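Local coordinates for protein 3-hexulose-6-phosphate synthase (Mycobacterium gastri, PDB 3AJX) that adopts a TIM-barrel fold and binds a magnesium ion, at residues Lys54-Glu67 / Gly77-Thr91. The protein carries 1 engineered substitution. Sequence-based numbering, arbitrary orientation.
Sequences KIVFADMKTMDAGE and GADLVTVLGSADDST. With MG (magnesium ion), chain F.
Thr82 reaches across to Asp59 and Lys61 at the beta bulge of strand 55-62, where the register with strand 80-84 shifts by two between Ala58 and Thr62. Its OG1 lies between the backbone N and the carbonyl carbon (chi1 57°). There it donates to Asp59 OD1 at 2.7 Å, on the anti side and 17° out of the carboxylate plane, and accepts from Lys61 N at 2.9 Å. Asp59 OD2 binds the magnesium ion at 2.1 Å. Thr82 is thus a second-shell residue that probably helps to fix the rotation of the carboxylate. Lys61 NZ forms a salt bridge to Asp59 OD2 at 2.8 Å. Past the bulge, Leu84 CD2 lies against CB and CG of Lys61. Before it, Leu80 CD1 sits at the edge of the Phe57 ring, 4.0 Å from Phe57 CD1, and also touches Ile55 CG2. Just before strand 80-84, Asp79 OD1 takes Val56 N through its anti lone pair in a nearly straight bond (2.8 Å, 175°). Val56 O in turn accepts from both Asp79 N and Leu80 N. Further on, Met63 bends at its second torsion and brings SD to 3.5 Å from Ser86 OG. The strands are parallel barrel neighbours joined by helix 66-75 in a beta-alpha-beta unit. Strand 28-31 flanks strand 55-62; strand 105-109 flanks strand 80-84. Helix 42-50 covers Val56, Ala58 and Ala78, and Leu84 packs on Leu84 of the second subunit.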
ATOM      1  N   LYS A  54      -5.009   5.508 -23.926  1.00 14.77           N
ATOM      2  CA  LYS A  54      -5.001   6.419 -22.791  1.00 13.48           C
ATOM      3  C   LYS A  54      -3.907   5.928 -21.855  1.00 13.27           C
ATOM      4  O   LYS A  54      -3.596   4.738 -21.835  1.00 14.03           O
ATOM      5  CB  LYS A  54      -6.342   6.388 -22.053  1.00 14.32           C
ATOM      6  CG  LYS A  54      -7.485   7.060 -22.792  1.00 13.46           C
ATOM      7  CD  LYS A  54      -7.297   8.563 -22.847  1.00 15.02           C
ATOM      8  CE  LYS A  54      -8.405   9.221 -23.644  1.00 14.95           C
ATOM      9  NZ  LYS A  54      -8.221  10.692 -23.748  1.00 14.85           N
ATOM     10  N   ILE A  55      -3.316   6.840 -21.093  1.00 12.41           N
ATOM     11  CA  ILE A  55      -2.277   6.460 -20.144  1.00 10.35           C
ATOM     12  C   ILE A  55      -2.970   5.889 -18.914  1.00 10.73           C
ATOM     13  O   ILE A  55      -3.779   6.569 -18.283  1.00 11.08           O
ATOM     14  CB  ILE A  55      -1.429   7.679 -19.731  1.00 11.26           C
ATOM     15  CG1 ILE A  55      -0.636   8.184 -20.938  1.00 12.45           C
ATOM     16  CG2 ILE A  55      -0.494   7.308 -18.583  1.00 11.61           C
ATOM     17  CD1 ILE A  55       0.087   9.492 -20.703  1.00 13.78           C
ATOM     18  N   VAL A  56      -2.660   4.639 -18.586  1.00  9.89           N
ATOM     19  CA  VAL A  56      -3.256   3.980 -17.428  1.00 10.10           C
ATOM     20  C   VAL A  56      -2.281   4.019 -16.254  1.00  9.38           C
ATOM     21  O   VAL A  56      -1.151   3.546 -16.345  1.00 10.98           O
ATOM     22  CB  VAL A  56      -3.653   2.531 -17.764  1.00 10.50           C
ATOM     23  CG1 VAL A  56      -4.125   1.811 -16.513  1.00 12.00           C
ATOM     24  CG2 VAL A  56      -4.776   2.544 -18.803  1.00 10.61           C
ATOM     25  N   PHE A  57      -2.755   4.597 -15.156  1.00  8.73           N
ATOM     26  CA  PHE A  57      -1.992   4.813 -13.928  1.00  8.09           C
ATOM     27  C   PHE A  57      -2.478   3.851 -12.833  1.00  8.00           C
ATOM     28  O   PHE A  57      -3.633   3.916 -12.417  1.00  8.16           O
ATOM     29  CB  PHE A  57      -2.236   6.281 -13.547  1.00  8.34           C
ATOM     30  CG  PHE A  57      -1.494   6.769 -12.339  1.00  8.99           C
ATOM     31  CD1 PHE A  57      -0.481   7.716 -12.479  1.00  8.88           C
ATOM     32  CD2 PHE A  57      -1.909   6.417 -11.059  1.00  8.64           C
ATOM     33  CE1 PHE A  57       0.097   8.319 -11.364  1.00  8.47           C
ATOM     34  CE2 PHE A  57      -1.337   7.014  -9.940  1.00  9.00           C
ATOM     35  CZ  PHE A  57      -0.331   7.972 -10.096  1.00  9.45           C
ATOM     36  N   ALA A  58      -1.607   2.948 -12.386  1.00  8.13           N
ATOM     37  CA  ALA A  58      -1.969   1.996 -11.331  1.00  6.96           C
ATOM     38  C   ALA A  58      -1.413   2.511 -10.007  1.00  6.96           C
ATOM     39  O   ALA A  58      -0.196   2.522  -9.806  1.00  6.44           O
ATOM     40  CB  ALA A  58      -1.402   0.606 -11.649  1.00  6.87           C
ATOM     41  N   ASP A  59      -2.305   2.943  -9.117  1.00  7.30           N
ATOM     42  CA  ASP A  59      -1.904   3.491  -7.822  1.00  7.67           C
ATOM     43  C   ASP A  59      -1.608   2.384  -6.814  1.00  7.72           C
ATOM     44  O   ASP A  59      -2.339   2.193  -5.835  1.00  7.38           O
ATOM     45  CB  ASP A  59      -3.007   4.406  -7.277  1.00  9.71           C
ATOM     46  CG  ASP A  59      -2.476   5.451  -6.313  1.00 11.48           C
ATOM     47  OD1 ASP A  59      -1.299   5.357  -5.911  1.00  9.46           O
ATOM     48  OD2 ASP A  59      -3.243   6.371  -5.956  1.00 13.01           O
ATOM     49  N   MET A  60      -0.519   1.664  -7.056  1.00  6.47           N
ATOM     50  CA  MET A  60      -0.104   0.562  -6.193  1.00  6.74           C
ATOM     51  C   MET A  60       0.349   1.025  -4.811  1.00  6.81           C
ATOM     52  O   MET A  60       0.146   0.325  -3.820  1.00  8.02           O
ATOM     53  CB  MET A  60       1.045  -0.205  -6.857  1.00  7.91           C
ATOM     54  CG  MET A  60       0.715  -0.844  -8.193  1.00  6.50           C
ATOM     55  SD  MET A  60      -0.382  -2.273  -8.036  1.00  9.56           S
ATOM     56  CE  MET A  60       0.793  -3.591  -7.648  1.00  9.35           C
ATOM     57  N   LYS A  61       0.950   2.214  -4.754  1.00  7.05           N
ATOM     58  CA  LYS A  61       1.483   2.759  -3.506  1.00  7.76           C
ATOM     59  C   LYS A  61       2.399   1.717  -2.872  1.00  7.69           C
ATOM     60  O   LYS A  61       2.337   1.448  -1.672  1.00  7.95           O
ATOM     61  CB  LYS A  61       0.361   3.148  -2.533  1.00  8.61           C
ATOM     62  CG  LYS A  61      -0.292   4.488  -2.852  1.00  9.16           C
ATOM     63  CD  LYS A  61      -1.213   4.936  -1.725  1.00  8.92           C
ATOM     64  CE  LYS A  61      -1.846   6.288  -2.019  1.00 11.69           C
ATOM     65  NZ  LYS A  61      -2.713   6.246  -3.230  1.00 17.20           N
ATOM     66  N   THR A  62       3.258   1.140  -3.704  1.00  6.78           N
ATOM     67  CA  THR A  62       4.200   0.123  -3.260  1.00  5.94           C
ATOM     68  C   THR A  62       5.094   0.585  -2.112  1.00  6.09           C
ATOM     69  O   THR A  62       5.648   1.683  -2.142  1.00  6.37           O
ATOM     70  CB  THR A  62       5.072  -0.324  -4.430  1.00  7.21           C
ATOM     71  OG1 THR A  62       4.225  -0.842  -5.462  1.00  7.61           O
ATOM     72  CG2 THR A  62       6.063  -1.397  -3.991  1.00  8.47           C
ATOM     73  N   MET A  63       5.236  -0.270  -1.104  1.00  6.00           N
ATOM     74  CA  MET A  63       6.062   0.052   0.052  1.00  6.95           C
ATOM     75  C   MET A  63       7.259  -0.889   0.160  1.00  8.87           C
ATOM     76  O   MET A  63       8.247  -0.574   0.818  1.00  9.90           O
ATOM     77  CB  MET A  63       5.222  -0.029   1.325  1.00  8.06           C
ATOM     78  CG  MET A  63       5.945   0.388   2.594  1.00  9.07           C
ATOM     79  SD  MET A  63       6.481   2.112   2.576  1.00 10.98           S
ATOM     80  CE  MET A  63       7.762   2.064   3.834  1.00 15.28           C
ATOM     81  N   ASP A  64       7.159  -2.047  -0.483  1.00  6.66           N
ATOM     82  CA  ASP A  64       8.236  -3.032  -0.451  1.00  8.67           C
ATOM     83  C   ASP A  64       8.142  -3.918  -1.689  1.00  9.15           C
ATOM     84  O   ASP A  64       7.082  -4.003  -2.307  1.00 10.36           O
ATOM     85  CB  ASP A  64       8.134  -3.865   0.828  1.00  8.78           C
ATOM     86  CG  ASP A  64       9.271  -4.858   0.975  1.00  9.73           C
ATOM     87  OD1 ASP A  64      10.428  -4.497   0.664  1.00 10.38           O
ATOM     88  OD2 ASP A  64       9.003  -5.997   1.409  1.00 12.33           O
ATOM     89  N   ALA A  65       9.245  -4.577  -2.041  1.00  9.87           N
ATOM     90  CA  ALA A  65       9.295  -5.424  -3.235  1.00 10.16           C
ATOM     91  C   ALA A  65       8.936  -4.523  -4.417  1.00  9.75           C
ATOM     92  O   ALA A  65       7.991  -4.785  -5.165  1.00 11.17           O
ATOM     93  CB  ALA A  65       8.301  -6.579  -3.120  1.00 11.73           C
ATOM     94  N   GLY A  66       9.701  -3.447  -4.560  1.00 10.05           N
ATOM     95  CA  GLY A  66       9.451  -2.483  -5.614  1.00  8.16           C
ATOM     96  C   GLY A  66       9.456  -3.030  -7.025  1.00  7.47           C
ATOM     97  O   GLY A  66       8.553  -2.739  -7.813  1.00  8.98           O
ATOM     98  N   GLU A  67      10.470  -3.817  -7.358  1.00  7.89           N
ATOM     99  CA  GLU A  67      10.556  -4.370  -8.703  1.00  7.39           C
ATOM    100  C   GLU A  67       9.389  -5.308  -8.990  1.00  8.70           C
ATOM    101  O   GLU A  67       8.792  -5.247 -10.064  1.00  8.20           O
ATOM    102  CB  GLU A  67      11.878  -5.111  -8.880  1.00  9.19           C
ATOM    103  CG  GLU A  67      12.159  -5.527 -10.310  1.00 10.61           C
ATOM    104  CD  GLU A  67      13.461  -6.279 -10.428  1.00 11.82           C
ATOM    105  OE1 GLU A  67      13.596  -7.322  -9.754  1.00 14.41           O
ATOM    106  OE2 GLU A  67      14.348  -5.825 -11.177  1.00 12.19           O
ATOM    107  N   GLY A  77      -0.907  -4.179 -17.738  1.00  9.39           N
ATOM    108  CA  GLY A  77      -1.375  -3.111 -18.606  1.00 10.52           C
ATOM    109  C   GLY A  77      -1.134  -1.683 -18.156  1.00 10.94           C
ATOM    110  O   GLY A  77      -1.452  -0.741 -18.884  1.00 10.12           O
ATOM    111  N   ALA A  78      -0.583  -1.503 -16.963  1.00  9.46           N
ATOM    112  CA  ALA A  78      -0.320  -0.158 -16.476  1.00 10.63           C
ATOM    113  C   ALA A  78       0.820   0.486 -17.254  1.00  8.13           C
ATOM    114  O   ALA A  78       1.764  -0.188 -17.667  1.00  9.47           O
ATOM    115  CB  ALA A  78       0.022  -0.193 -14.991  1.00 10.08           C
ATOM    116  N   ASP A  79       0.717   1.797 -17.456  1.00  7.92           N
ATOM    117  CA  ASP A  79       1.748   2.559 -18.147  1.00  8.14           C
ATOM    118  C   ASP A  79       2.583   3.266 -17.090  1.00  7.94           C
ATOM    119  O   ASP A  79       3.757   3.561 -17.299  1.00  9.38           O
ATOM    120  CB  ASP A  79       1.114   3.594 -19.074  1.00  9.88           C
ATOM    121  CG  ASP A  79       0.328   2.955 -20.199  1.00 10.73           C
ATOM    122  OD1 ASP A  79      -0.905   3.157 -20.253  1.00 10.51           O
ATOM    123  OD2 ASP A  79       0.954   2.246 -21.020  1.00 12.35           O
ATOM    124  N   LEU A  80       1.953   3.528 -15.949  1.00  7.90           N
ATOM    125  CA  LEU A  80       2.604   4.192 -14.827  1.00  8.08           C
ATOM    126  C   LEU A  80       2.177   3.501 -13.538  1.00  8.88           C
ATOM    127  O   LEU A  80       1.037   3.052 -13.417  1.00  8.44           O
ATOM    128  CB  LEU A  80       2.186   5.666 -14.760  1.00  8.48           C
ATOM    129  CG  LEU A  80       2.577   6.585 -15.923  1.00  7.24           C
ATOM    130  CD1 LEU A  80       1.849   7.920 -15.781  1.00  8.09           C
ATOM    131  CD2 LEU A  80       4.082   6.781 -15.941  1.00  8.98           C
ATOM    132  N   VAL A  81       3.094   3.419 -12.579  1.00  8.32           N
ATOM    133  CA  VAL A  81       2.803   2.800 -11.294  1.00  9.26           C
ATOM    134  C   VAL A  81       3.364   3.685 -10.193  1.00  8.45           C
ATOM    135  O   VAL A  81       4.377   4.356 -10.389  1.00  8.55           O
ATOM    136  CB  VAL A  81       3.450   1.402 -11.173  1.00 11.43           C
ATOM    137  CG1 VAL A  81       2.930   0.489 -12.271  1.00 12.94           C
ATOM    138  CG2 VAL A  81       4.960   1.519 -11.239  1.00 14.45           C
ATOM    139  N   THR A  82       2.699   3.698  -9.043  1.00  6.14           N
ATOM    140  CA  THR A  82       3.172   4.502  -7.927  1.00  5.88           C
ATOM    141  C   THR A  82       3.891   3.678  -6.881  1.00  6.05           C
ATOM    142  O   THR A  82       3.532   2.530  -6.612  1.00  7.99           O
ATOM    143  CB  THR A  82       2.031   5.256  -7.197  1.00  6.31           C
ATOM    144  OG1 THR A  82       1.042   4.331  -6.731  1.00  6.76           O
ATOM    145  CG2 THR A  82       1.395   6.265  -8.114  1.00  6.09           C
ATOM    146  N   VAL A  83       4.920   4.290  -6.306  1.00  6.76           N
ATOM    147  CA  VAL A  83       5.712   3.708  -5.234  1.00  6.15           C
ATOM    148  C   VAL A  83       5.720   4.831  -4.207  1.00  6.43           C
ATOM    149  O   VAL A  83       5.819   6.001  -4.578  1.00  7.29           O
ATOM    150  CB  VAL A  83       7.162   3.426  -5.671  1.00  7.94           C
ATOM    151  CG1 VAL A  83       7.973   2.896  -4.487  1.00  8.26           C
ATOM    152  CG2 VAL A  83       7.176   2.434  -6.814  1.00  9.80           C
ATOM    153  N   LEU A  84       5.592   4.492  -2.930  1.00  5.15           N
ATOM    154  CA  LEU A  84       5.582   5.509  -1.880  1.00  6.80           C
ATOM    155  C   LEU A  84       6.953   6.136  -1.662  1.00  7.44           C
ATOM    156  O   LEU A  84       7.972   5.449  -1.678  1.00  8.20           O
ATOM    157  CB  LEU A  84       5.105   4.909  -0.555  1.00  8.29           C
ATOM    158  CG  LEU A  84       3.644   4.473  -0.497  1.00  9.12           C
ATOM    159  CD1 LEU A  84       3.341   3.849   0.865  1.00 10.61           C
ATOM    160  CD2 LEU A  84       2.749   5.682  -0.745  1.00 10.46           C
ATOM    161  N   GLY A  85       6.972   7.450  -1.460  1.00  7.58           N
ATOM    162  CA  GLY A  85       8.228   8.130  -1.205  1.00  7.67           C
ATOM    163  C   GLY A  85       8.821   7.663   0.115  1.00  8.95           C
ATOM    164  O   GLY A  85      10.015   7.822   0.362  1.00  9.45           O
ATOM    165  N   SER A  86       7.977   7.087   0.966  1.00  9.14           N
ATOM    166  CA  SER A  86       8.410   6.583   2.267  1.00  9.24           C
ATOM    167  C   SER A  86       9.129   5.241   2.142  1.00  9.17           C
ATOM    168  O   SER A  86       9.731   4.762   3.103  1.00  9.22           O
ATOM    169  CB  SER A  86       7.208   6.418   3.189  1.00 10.86           C
ATOM    170  OG  SER A  86       6.251   5.566   2.592  1.00 15.11           O
ATOM    171  N   ALA A  87       9.056   4.631   0.964  1.00  8.22           N
ATOM    172  CA  ALA A  87       9.709   3.348   0.737  1.00  8.07           C
ATOM    173  C   ALA A  87      11.222   3.505   0.712  1.00  7.50           C
ATOM    174  O   ALA A  87      11.745   4.599   0.501  1.00  8.97           O
ATOM    175  CB  ALA A  87       9.235   2.743  -0.578  1.00  7.53           C
ATOM    176  N   ASP A  88      11.924   2.404   0.941  1.00  8.93           N
ATOM    177  CA  ASP A  88      13.379   2.412   0.927  1.00  9.33           C
ATOM    178  C   ASP A  88      13.841   2.827  -0.468  1.00 10.11           C
ATOM    179  O   ASP A  88      13.147   2.577  -1.451  1.00  9.81           O
ATOM    180  CB  ASP A  88      13.902   1.009   1.235  1.00 12.76           C
ATOM    181  CG  ASP A  88      15.380   0.996   1.539  1.00 15.38           C
ATOM    182  OD1 ASP A  88      15.746   1.349   2.678  1.00 18.72           O
ATOM    183  OD2 ASP A  88      16.171   0.643   0.641  1.00 15.63           O
ATOM    184  N   ASP A  89      15.007   3.458  -0.564  1.00 10.61           N
ATOM    185  CA  ASP A  89      15.514   3.857  -1.872  1.00 10.46           C
ATOM    186  C   ASP A  89      15.641   2.640  -2.786  1.00 10.01           C
ATOM    187  O   ASP A  89      15.374   2.729  -3.983  1.00 10.27           O
ATOM    188  CB  ASP A  89      16.885   4.532  -1.743  1.00 12.09           C
ATOM    189  CG  ASP A  89      16.802   5.941  -1.190  1.00 15.21           C
ATOM    190  OD1 ASP A  89      15.683   6.429  -0.931  1.00 11.97           O
ATOM    191  OD2 ASP A  89      17.872   6.565  -1.018  1.00 17.12           O
ATOM    192  N   SER A  90      16.048   1.504  -2.223  1.00 10.01           N
ATOM    193  CA  SER A  90      16.220   0.289  -3.015  1.00 10.10           C
ATOM    194  C   SER A  90      14.896  -0.195  -3.599  1.00  9.31           C
ATOM    195  O   SER A  90      14.870  -0.819  -4.659  1.00  8.87           O
ATOM    196  CB  SER A  90      16.861  -0.819  -2.170  1.00 10.64           C
ATOM    197  OG  SER A  90      16.002  -1.241  -1.126  1.00 12.79           O
ATOM    198  N   THR A  91      13.798   0.100  -2.911  1.00  8.94           N
ATOM    199  CA  THR A  91      12.474  -0.294  -3.378  1.00  8.51           C
ATOM    200  C   THR A  91      12.097   0.560  -4.588  1.00  8.23           C
ATOM    201  O   THR A  91      11.583   0.058  -5.591  1.00  7.06           O
ATOM    202  CB  THR A  91      11.434  -0.112  -2.257  1.00  6.96           C
ATOM    203  OG1 THR A  91      11.740  -1.014  -1.187  1.00  9.29           O
ATOM    204  CG2 THR A  91      10.022  -0.387  -2.770  1.00  8.32           C
TER
HETATM  205 MG    MG F9100      -3.772   8.396  -6.020  1.00 34.73          MG
HETATM  206  O   HOH W   1       4.349  -0.065  -8.090  1.00 22.21           O
HETATM  207  O   HOH W   2      10.825  -0.249   1.264  1.00  7.86           O
HETATM  208  O   HOH W   3      -3.328   8.839  -4.090  1.00 35.86           O
HETATM  209  O   HOH W   4      -3.973   9.682  -6.937  1.00 24.13           O
HETATM  210  O   HOH W   5      -1.633   8.524  -6.184  1.00 29.58           O